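Local coordinates for protein RMD9, mitochondrial (Saccharomyces cerevisiae S288C, PDB 7A9X) that binds a dodecameric element in the 3'-UTRs of yeast mitochondrial mRNAs and takes part in the processing or stability of those transcripts, at residues F80-Y94 with L111-Q125. Sequence-based numbering, arbitrary orientation.
Sequences FAMFWDSMGRAMELY and LIHLLHNGLRSTRDQ. With nucleotides of chain B.
Phe-80 meets the side-chain amide of Gln-125, its CE1 lying 3.5 Å from NE2 with ring and amide planes 56° apart. The indole NE1 of Trp-84 sits over one face of the same ring, toward its rim. Phe-83 follows. Its ring edge points at CA of Gly-118, and its CE1 rests 3.9 Å from CD1 of Leu-114. Tyr-57 meets this ring from outside the pair.

Trp-84 brings the benzo end of its indole to a polar turn of helix 105-128. Its CH2 is 3.2 Å from Thr-122 OG1, and its CZ2 is 3.3 Å from Ser-121 OG. Gly-118 O alone of these lies at the indole edge, in its plane. This carbonyl accepts Thr-122 N and Thr-122 OG1 from opposite faces of its plane.

Met-87 fills the middle. Bends at chi2 and chi3 turn its thioether end so that CE lies 3.6 Å from Leu-114 CD1 and over a face of Phe-83. Its SD passes 4.1 Å from CA of Gly-118, where the other helix has no side chain. CG touches Leu-115. Ala-90 CB then meets Leu-111 CD1. The Met-91 side chain crosses those of Leu-111 and Leu-115 at about a right angle, and its SD touches both. Tyr-94 closes the row with CB and ring against Leu-111 CD2.

The helices run roughly antiparallel, 140° between directions, before the first annotated pentatricopeptide repeat. No hydrogen bond joins the segments; packing is mainly apolar and aromatic, with polar groups against Phe-80 and Trp-84 at one end. Arg-120 and Arg-123 bind the RNA. Arg-120 reaches a phosphate oxygen of A6 of chain B; its NH2 bonds Asn-117 OD1, while Asn-117 ND2 bonds Ser-58 OG. Arg-123 NE donates to A7 of chain B OP2 at 2.6 Å. Helix 78-97 thus backs an RNA-binding helix through a largely apolar interface.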
loop_
_atom_site.group_PDB
_atom_site.type_symbol
_atom_site.label_atom_id
_atom_site.label_comp_id
_atom_site.label_asym_id
_atom_site.label_seq_id
_atom_site.Cartn_x
_atom_site.Cartn_y
_atom_site.Cartn_z
ATOM N N PHE A 80 -15.050 -17.864 -1.770
ATOM C CA PHE A 80 -14.358 -16.803 -1.047
ATOM C C PHE A 80 -14.537 -16.961 0.459
ATOM O O PHE A 80 -13.579 -16.810 1.225
ATOM C CB PHE A 80 -14.870 -15.444 -1.523
ATOM C CG PHE A 80 -14.101 -14.274 -0.983
ATOM C CD1 PHE A 80 -12.865 -13.935 -1.512
ATOM C CD2 PHE A 80 -14.626 -13.497 0.037
ATOM C CE1 PHE A 80 -12.159 -12.851 -1.021
ATOM C CE2 PHE A 80 -13.925 -12.411 0.533
ATOM C CZ PHE A 80 -12.692 -12.086 -0.000
ATOM N N ALA A 81 -15.758 -17.278 0.897
ATOM C CA ALA A 81 -16.000 -17.508 2.318
ATOM C C ALA A 81 -15.302 -18.773 2.801
ATOM O O ALA A 81 -14.765 -18.804 3.915
ATOM C CB ALA A 81 -17.502 -17.587 2.587
ATOM N N MET A 82 -15.307 -19.829 1.981
ATOM C CA MET A 82 -14.623 -21.063 2.355
ATOM C C MET A 82 -13.140 -20.818 2.606
ATOM O O MET A 82 -12.588 -21.288 3.608
ATOM C CB MET A 82 -14.814 -22.122 1.266
ATOM C CG MET A 82 -16.153 -22.842 1.314
ATOM S SD MET A 82 -16.291 -23.931 2.744
ATOM C CE MET A 82 -14.889 -25.015 2.478
ATOM N N PHE A 83 -12.490 -20.063 1.715
ATOM C CA PHE A 83 -11.057 -19.803 1.836
ATOM C C PHE A 83 -10.717 -19.148 3.169
ATOM O O PHE A 83 -9.789 -19.574 3.866
ATOM C CB PHE A 83 -10.596 -18.924 0.672
ATOM C CG PHE A 83 -9.179 -18.427 0.797
ATOM C CD1 PHE A 83 -8.109 -19.283 0.603
ATOM C CD2 PHE A 83 -8.922 -17.091 1.082
ATOM C CE1 PHE A 83 -6.804 -18.825 0.706
ATOM C CE2 PHE A 83 -7.619 -16.626 1.185
ATOM C CZ PHE A 83 -6.560 -17.493 0.995
ATOM N N TRP A 84 -11.460 -18.106 3.541
ATOM C CA TRP A 84 -11.146 -17.387 4.769
ATOM C C TRP A 84 -11.558 -18.163 6.011
ATOM O O TRP A 84 -10.891 -18.064 7.047
ATOM C CB TRP A 84 -11.813 -16.014 4.757
ATOM C CG TRP A 84 -11.232 -15.092 3.735
ATOM C CD1 TRP A 84 -11.858 -14.586 2.634
ATOM C CD2 TRP A 84 -9.898 -14.575 3.712
ATOM N NE1 TRP A 84 -10.997 -13.779 1.932
ATOM C CE2 TRP A 84 -9.787 -13.754 2.573
ATOM C CE3 TRP A 84 -8.786 -14.723 4.548
ATOM C CZ2 TRP A 84 -8.607 -13.083 2.246
ATOM C CZ3 TRP A 84 -7.616 -14.058 4.224
ATOM C CH2 TRP A 84 -7.535 -13.249 3.082
ATOM N N ASP A 85 -12.643 -18.936 5.936
ATOM C CA ASP A 85 -13.005 -19.774 7.073
ATOM C C ASP A 85 -12.051 -20.951 7.220
ATOM O O ASP A 85 -11.811 -21.415 8.340
ATOM C CB ASP A 85 -14.442 -20.272 6.938
ATOM C CG ASP A 85 -14.911 -21.021 8.171
ATOM O OD1 ASP A 85 -14.878 -20.428 9.270
ATOM O OD2 ASP A 85 -15.308 -22.200 8.044
ATOM N N SER A 86 -11.497 -21.441 6.108
ATOM C CA SER A 86 -10.522 -22.523 6.183
ATOM C C SER A 86 -9.249 -22.079 6.887
ATOM O O SER A 86 -8.543 -22.907 7.472
ATOM C CB SER A 86 -10.195 -23.039 4.781
ATOM O OG SER A 86 -11.346 -23.575 4.153
ATOM N N MET A 87 -8.942 -20.782 6.843
ATOM C CA MET A 87 -7.734 -20.286 7.490
ATOM C C MET A 87 -7.894 -20.268 9.004
ATOM O O MET A 87 -7.039 -20.784 9.734
ATOM C CB MET A 87 -7.397 -18.894 6.960
ATOM C CG MET A 87 -5.921 -18.568 6.985
ATOM S SD MET A 87 -5.481 -17.513 5.596
ATOM C CE MET A 87 -6.178 -18.459 4.251
ATOM N N GLY A 88 -8.986 -19.677 9.494
ATOM C CA GLY A 88 -9.232 -19.675 10.927
ATOM C C GLY A 88 -9.365 -21.074 11.496
ATOM O O GLY A 88 -8.854 -21.363 12.579
ATOM N N ARG A 89 -10.043 -21.963 10.764
ATOM C CA ARG A 89 -10.193 -23.344 11.214
ATOM C C ARG A 89 -8.849 -24.061 11.252
ATOM O O ARG A 89 -8.531 -24.754 12.226
ATOM C CB ARG A 89 -11.175 -24.084 10.304
ATOM C CG ARG A 89 -11.126 -25.602 10.416
ATOM C CD ARG A 89 -11.712 -26.107 11.727
ATOM N NE ARG A 89 -11.973 -27.543 11.672
ATOM C CZ ARG A 89 -12.362 -28.277 12.710
ATOM N NH1 ARG A 89 -12.578 -29.577 12.562
ATOM N NH2 ARG A 89 -12.531 -27.713 13.898
ATOM N N ALA A 90 -8.045 -23.907 10.196
ATOM C CA ALA A 90 -6.717 -24.512 10.191
ATOM C C ALA A 90 -5.859 -23.953 11.317
ATOM O O ALA A 90 -5.113 -24.694 11.969
ATOM C CB ALA A 90 -6.040 -24.292 8.839
ATOM N N MET A 91 -5.950 -22.644 11.559
ATOM C CA MET A 91 -5.188 -22.041 12.645
ATOM C C MET A 91 -5.693 -22.521 13.998
ATOM O O MET A 91 -4.903 -22.717 14.928
ATOM C CB MET A 91 -5.262 -20.519 12.552
ATOM C CG MET A 91 -4.071 -19.828 13.167
ATOM S SD MET A 91 -2.557 -20.338 12.336
ATOM C CE MET A 91 -1.376 -20.135 13.663
ATOM N N GLU A 92 -7.007 -22.713 14.123
ATOM C CA GLU A 92 -7.566 -23.278 15.345
ATOM C C GLU A 92 -7.071 -24.701 15.566
ATOM O O GLU A 92 -6.706 -25.070 16.689
ATOM C CB GLU A 92 -9.093 -23.231 15.281
ATOM C CG GLU A 92 -9.797 -24.433 15.883
ATOM C CD GLU A 92 -11.278 -24.450 15.557
ATOM O OE1 GLU A 92 -11.931 -23.393 15.685
ATOM O OE2 GLU A 92 -11.785 -25.517 15.157
ATOM N N LEU A 93 -7.037 -25.512 14.505
ATOM C CA LEU A 93 -6.528 -26.873 14.630
ATOM C C LEU A 93 -5.037 -26.891 14.940
ATOM O O LEU A 93 -4.546 -27.847 15.549
ATOM C CB LEU A 93 -6.815 -27.658 13.349
ATOM C CG LEU A 93 -8.285 -27.956 13.050
ATOM C CD1 LEU A 93 -8.441 -28.560 11.663
ATOM C CD2 LEU A 93 -8.860 -28.879 14.111
ATOM N N TYR A 94 -4.308 -25.848 14.536
ATOM C CA TYR A 94 -2.866 -25.814 14.759
ATOM C C TYR A 94 -2.528 -25.819 16.245
ATOM O O TYR A 94 -1.619 -26.536 16.680
ATOM C CB TYR A 94 -2.262 -24.586 14.078
ATOM C CG TYR A 94 -0.857 -24.271 14.533
ATOM C CD1 TYR A 94 0.225 -24.996 14.054
ATOM C CD2 TYR A 94 -0.612 -23.248 15.441
ATOM C CE1 TYR A 94 1.512 -24.715 14.468
ATOM C CE2 TYR A 94 0.672 -22.959 15.861
ATOM C CZ TYR A 94 1.729 -23.695 15.370
ATOM O OH TYR A 94 3.009 -23.409 15.785
ATOM N N LEU A 111 0.756 -24.823 6.217
ATOM C CA LEU A 111 0.003 -23.788 6.918
ATOM C C LEU A 111 0.656 -22.422 6.757
ATOM O O LEU A 111 -0.035 -21.424 6.521
ATOM C CB LEU A 111 -0.128 -24.142 8.399
ATOM C CG LEU A 111 -0.901 -23.130 9.245
ATOM C CD1 LEU A 111 -2.328 -22.995 8.736
ATOM C CD2 LEU A 111 -0.888 -23.534 10.709
ATOM N N ILE A 112 1.986 -22.359 6.882
ATOM C CA ILE A 112 2.691 -21.088 6.726
ATOM C C ILE A 112 2.478 -20.529 5.325
ATOM O O ILE A 112 2.209 -19.335 5.151
ATOM C CB ILE A 112 4.189 -21.262 7.040
ATOM C CG1 ILE A 112 4.391 -21.690 8.495
ATOM C CG2 ILE A 112 4.939 -19.976 6.756
ATOM C CD1 ILE A 112 5.843 -21.918 8.860
ATOM N N HIS A 113 2.603 -21.383 4.307
ATOM C CA HIS A 113 2.323 -20.961 2.938
ATOM C C HIS A 113 0.905 -20.414 2.818
ATOM O O HIS A 113 0.679 -19.378 2.180
ATOM C CB HIS A 113 2.542 -22.138 1.985
ATOM C CG HIS A 113 2.361 -21.802 0.536
ATOM N ND1 HIS A 113 2.403 -22.760 -0.455
ATOM C CD2 HIS A 113 2.142 -20.622 -0.091
ATOM C CE1 HIS A 113 2.213 -22.186 -1.629
ATOM N NE2 HIS A 113 2.054 -20.888 -1.437
ATOM N N LEU A 114 -0.059 -21.088 3.450
ATOM C CA LEU A 114 -1.449 -20.651 3.373
ATOM C C LEU A 114 -1.629 -19.270 3.991
ATOM O O LEU A 114 -2.305 -18.409 3.417
ATOM C CB LEU A 114 -2.357 -21.670 4.061
ATOM C CG LEU A 114 -3.842 -21.316 4.075
ATOM C CD1 LEU A 114 -4.346 -21.175 2.650
ATOM C CD2 LEU A 114 -4.636 -22.368 4.834
ATOM N N LEU A 115 -1.034 -19.043 5.165
ATOM C CA LEU A 115 -1.085 -17.718 5.774
ATOM C C LEU A 115 -0.392 -16.680 4.900
ATOM O O LEU A 115 -0.810 -15.518 4.867
ATOM C CB LEU A 115 -0.451 -17.757 7.166
ATOM C CG LEU A 115 -1.090 -18.693 8.197
ATOM C CD1 LEU A 115 -0.250 -18.752 9.464
ATOM C CD2 LEU A 115 -2.511 -18.257 8.520
ATOM N N HIS A 116 0.664 -17.080 4.188
ATOM C CA HIS A 116 1.301 -16.167 3.247
ATOM C C HIS A 116 0.338 -15.776 2.135
ATOM O O HIS A 116 0.206 -14.591 1.808
ATOM C CB HIS A 116 2.568 -16.802 2.666
ATOM C CG HIS A 116 3.380 -15.867 1.824
ATOM N ND1 HIS A 116 4.430 -16.295 1.039
ATOM C CD2 HIS A 116 3.299 -14.527 1.646
ATOM C CE1 HIS A 116 4.960 -15.258 0.413
ATOM N NE2 HIS A 116 4.292 -14.174 0.764
ATOM N N ASN A 117 -0.355 -16.755 1.548
ATOM C CA ASN A 117 -1.331 -16.438 0.513
ATOM C C ASN A 117 -2.493 -15.625 1.066
ATOM O O ASN A 117 -3.122 -14.865 0.322
ATOM C CB ASN A 117 -1.836 -17.721 -0.146
ATOM C CG ASN A 117 -0.850 -18.282 -1.150
ATOM O OD1 ASN A 117 0.252 -17.757 -1.313
ATOM N ND2 ASN A 117 -1.240 -19.354 -1.828
ATOM N N GLY A 118 -2.791 -15.765 2.360
ATOM C CA GLY A 118 -3.796 -14.910 2.970
ATOM C C GLY A 118 -3.376 -13.453 2.985
ATOM O O GLY A 118 -4.175 -12.562 2.679
ATOM N N LEU A 119 -2.118 -13.189 3.345
ATOM C CA LEU A 119 -1.588 -11.832 3.254
ATOM C C LEU A 119 -1.682 -11.308 1.829
ATOM O O LEU A 119 -2.114 -10.172 1.602
ATOM C CB LEU A 119 -0.137 -11.801 3.733
ATOM C CG LEU A 119 0.119 -12.175 5.193
ATOM C CD1 LEU A 119 1.605 -12.379 5.442
ATOM C CD2 LEU A 119 -0.434 -11.104 6.114
ATOM N N ARG A 120 -1.287 -12.132 0.856
ATOM C CA ARG A 120 -1.369 -11.732 -0.546
ATOM C C ARG A 120 -2.803 -11.408 -0.945
ATOM O O ARG A 120 -3.057 -10.398 -1.610
ATOM C CB ARG A 120 -0.797 -12.839 -1.431
ATOM C CG ARG A 120 0.697 -13.054 -1.257
ATOM C CD ARG A 120 1.142 -14.386 -1.833
ATOM N NE ARG A 120 2.530 -14.341 -2.285
ATOM C CZ ARG A 120 3.222 -15.402 -2.687
ATOM N NH1 ARG A 120 4.477 -15.263 -3.090
ATOM N NH2 ARG A 120 2.659 -16.604 -2.681
ATOM N N SER A 121 -3.756 -12.246 -0.531
ATOM C CA SER A 121 -5.152 -12.017 -0.891
ATOM C C SER A 121 -5.721 -10.799 -0.173
ATOM O O SER A 121 -6.490 -10.031 -0.763
ATOM C CB SER A 121 -5.984 -13.260 -0.580
ATOM O OG SER A 121 -7.359 -13.016 -0.824
ATOM N N THR A 122 -5.358 -10.602 1.098
ATOM C CA THR A 122 -5.848 -9.432 1.822
ATOM C C THR A 122 -5.395 -8.141 1.150
ATOM O O THR A 122 -6.194 -7.214 0.966
ATOM C CB THR A 122 -5.385 -9.471 3.280
ATOM O OG1 THR A 122 -5.782 -10.710 3.879
ATOM C CG2 THR A 122 -6.008 -8.326 4.061
ATOM N N ARG A 123 -4.116 -8.063 0.767
ATOM C CA ARG A 123 -3.628 -6.882 0.057
ATOM C C ARG A 123 -4.371 -6.686 -1.259
ATOM O O ARG A 123 -4.724 -5.556 -1.619
ATOM C CB ARG A 123 -2.124 -6.995 -0.200
ATOM C CG ARG A 123 -1.255 -6.978 1.046
ATOM C CD ARG A 123 0.220 -6.820 0.678
ATOM N NE ARG A 123 0.696 -7.896 -0.189
ATOM C CZ ARG A 123 1.380 -8.951 0.240
ATOM N NH1 ARG A 123 1.769 -9.889 -0.614
ATOM N NH2 ARG A 123 1.679 -9.069 1.526
ATOM N N ASP A 124 -4.613 -7.777 -1.991
ATOM C CA ASP A 124 -5.352 -7.683 -3.246
ATOM C C ASP A 124 -6.768 -7.168 -3.019
ATOM O O ASP A 124 -7.279 -6.367 -3.812
ATOM C CB ASP A 124 -5.378 -9.049 -3.935
ATOM C CG ASP A 124 -6.081 -9.010 -5.278
ATOM O OD1 ASP A 124 -5.575 -8.331 -6.196
ATOM O OD2 ASP A 124 -7.137 -9.661 -5.415
ATOM N N GLN A 125 -7.418 -7.610 -1.939
ATOM C CA GLN A 125 -8.778 -7.156 -1.668
ATOM C C GLN A 125 -8.816 -5.676 -1.314
ATOM O O GLN A 125 -9.785 -4.985 -1.649
ATOM C CB GLN A 125 -9.393 -7.983 -0.538
ATOM C CG GLN A 125 -9.660 -9.434 -0.904
ATOM C CD GLN A 125 -10.705 -9.580 -1.996
ATOM O OE1 GLN A 125 -11.721 -8.884 -1.996
ATOM N NE2 GLN A 125 -10.457 -10.487 -2.933
ATOM P P A B 6 5.652 -11.537 -5.421
ATOM O OP1 A B 6 6.445 -10.307 -5.167
ATOM O OP2 A B 6 5.617 -12.609 -4.393
ATOM O "O5'" A B 6 4.140 -11.139 -5.720
ATOM C "C5'" A B 6 3.802 -10.128 -6.665
ATOM C "C4'" A B 6 2.442 -9.539 -6.374
ATOM O "O4'" A B 6 1.423 -10.538 -6.657
ATOM C "C3'" A B 6 2.233 -9.119 -4.922
ATOM O "O3'" A B 6 1.360 -7.995 -4.861
ATOM C "C2'" A B 6 1.545 -10.338 -4.317
ATOM O "O2'" A B 6 0.782 -10.086 -3.158
ATOM C "C1'" A B 6 0.680 -10.812 -5.480
ATOM N N9 A B 6 0.413 -12.247 -5.425
ATOM C C8 A B 6 1.322 -13.260 -5.598
ATOM N N7 A B 6 0.803 -14.454 -5.473
ATOM C C5 A B 6 -0.531 -14.207 -5.191
ATOM C C6 A B 6 -1.612 -15.066 -4.948
ATOM N N6 A B 6 -1.504 -16.395 -4.953
ATOM N N1 A B 6 -2.814 -14.504 -4.697
ATOM C C2 A B 6 -2.915 -13.170 -4.694
ATOM N N3 A B 6 -1.971 -12.257 -4.907
ATOM C C4 A B 6 -0.790 -12.851 -5.155
ATOM P P C B 8 0.968 -0.414 -4.220
ATOM O OP1 C B 8 0.207 0.837 -4.469
ATOM O OP2 C B 8 2.452 -0.372 -4.177
ATOM O "O5'" C B 8 0.488 -1.062 -2.847
ATOM C "C5'" C B 8 -0.866 -0.976 -2.419
ATOM C "C4'" C B 8 -0.946 -0.812 -0.922
ATOM O "O4'" C B 8 -0.554 -2.056 -0.273
ATOM C "C3'" C B 8 -0.044 0.282 -0.345
ATOM O "O3'" C B 8 -0.726 1.011 0.674
ATOM C "C2'" C B 8 1.116 -0.502 0.263
ATOM O "O2'" C B 8 1.763 0.140 1.341
ATOM C "C1'" C B 8 0.430 -1.790 0.704
ATOM N N1 C B 8 1.353 -2.931 0.785
ATOM C C2 C B 8 1.488 -3.629 1.990
ATOM O O2 C B 8 0.800 -3.300 2.967
ATOM N N3 C B 8 2.361 -4.660 2.058
ATOM C C4 C B 8 3.089 -4.995 0.993
ATOM N N4 C B 8 3.935 -6.023 1.109
ATOM C C5 C B 8 2.982 -4.293 -0.241
ATOM C C6 C B 8 2.115 -3.274 -0.298
ATOM P P A B 7 1.525 -6.923 -3.675
ATOM O OP1 A B 7 2.929 -6.983 -3.196
ATOM O OP2 A B 7 0.416 -7.122 -2.705
ATOM O "O5'" A B 7 1.288 -5.526 -4.398
ATOM C "C5'" A B 7 2.367 -4.662 -4.741
ATOM C "C4'" A B 7 1.882 -3.459 -5.517
ATOM O "O4'" A B 7 1.680 -3.838 -6.905
ATOM C "C3'" A B 7 0.549 -2.883 -5.045
ATOM O "O3'" A B 7 0.513 -1.485 -5.329
ATOM C "C2'" A B 7 -0.449 -3.597 -5.947
ATOM O "O2'" A B 7 -1.697 -2.953 -6.079
ATOM C "C1'" A B 7 0.322 -3.643 -7.263
ATOM N N9 A B 7 -0.077 -4.738 -8.148
ATOM C C8 A B 7 -0.411 -6.020 -7.789
ATOM N N7 A B 7 -0.727 -6.783 -8.806
ATOM C C5 A B 7 -0.592 -5.946 -9.907
ATOM C C6 A B 7 -0.783 -6.155 -11.284
ATOM N N6 A B 7 -1.167 -7.317 -11.815
ATOM N N1 A B 7 -0.561 -5.111 -12.113
ATOM C C2 A B 7 -0.174 -3.943 -11.585
ATOM N N3 A B 7 0.038 -3.625 -10.311
ATOM C C4 A B 7 -0.192 -4.682 -9.515
#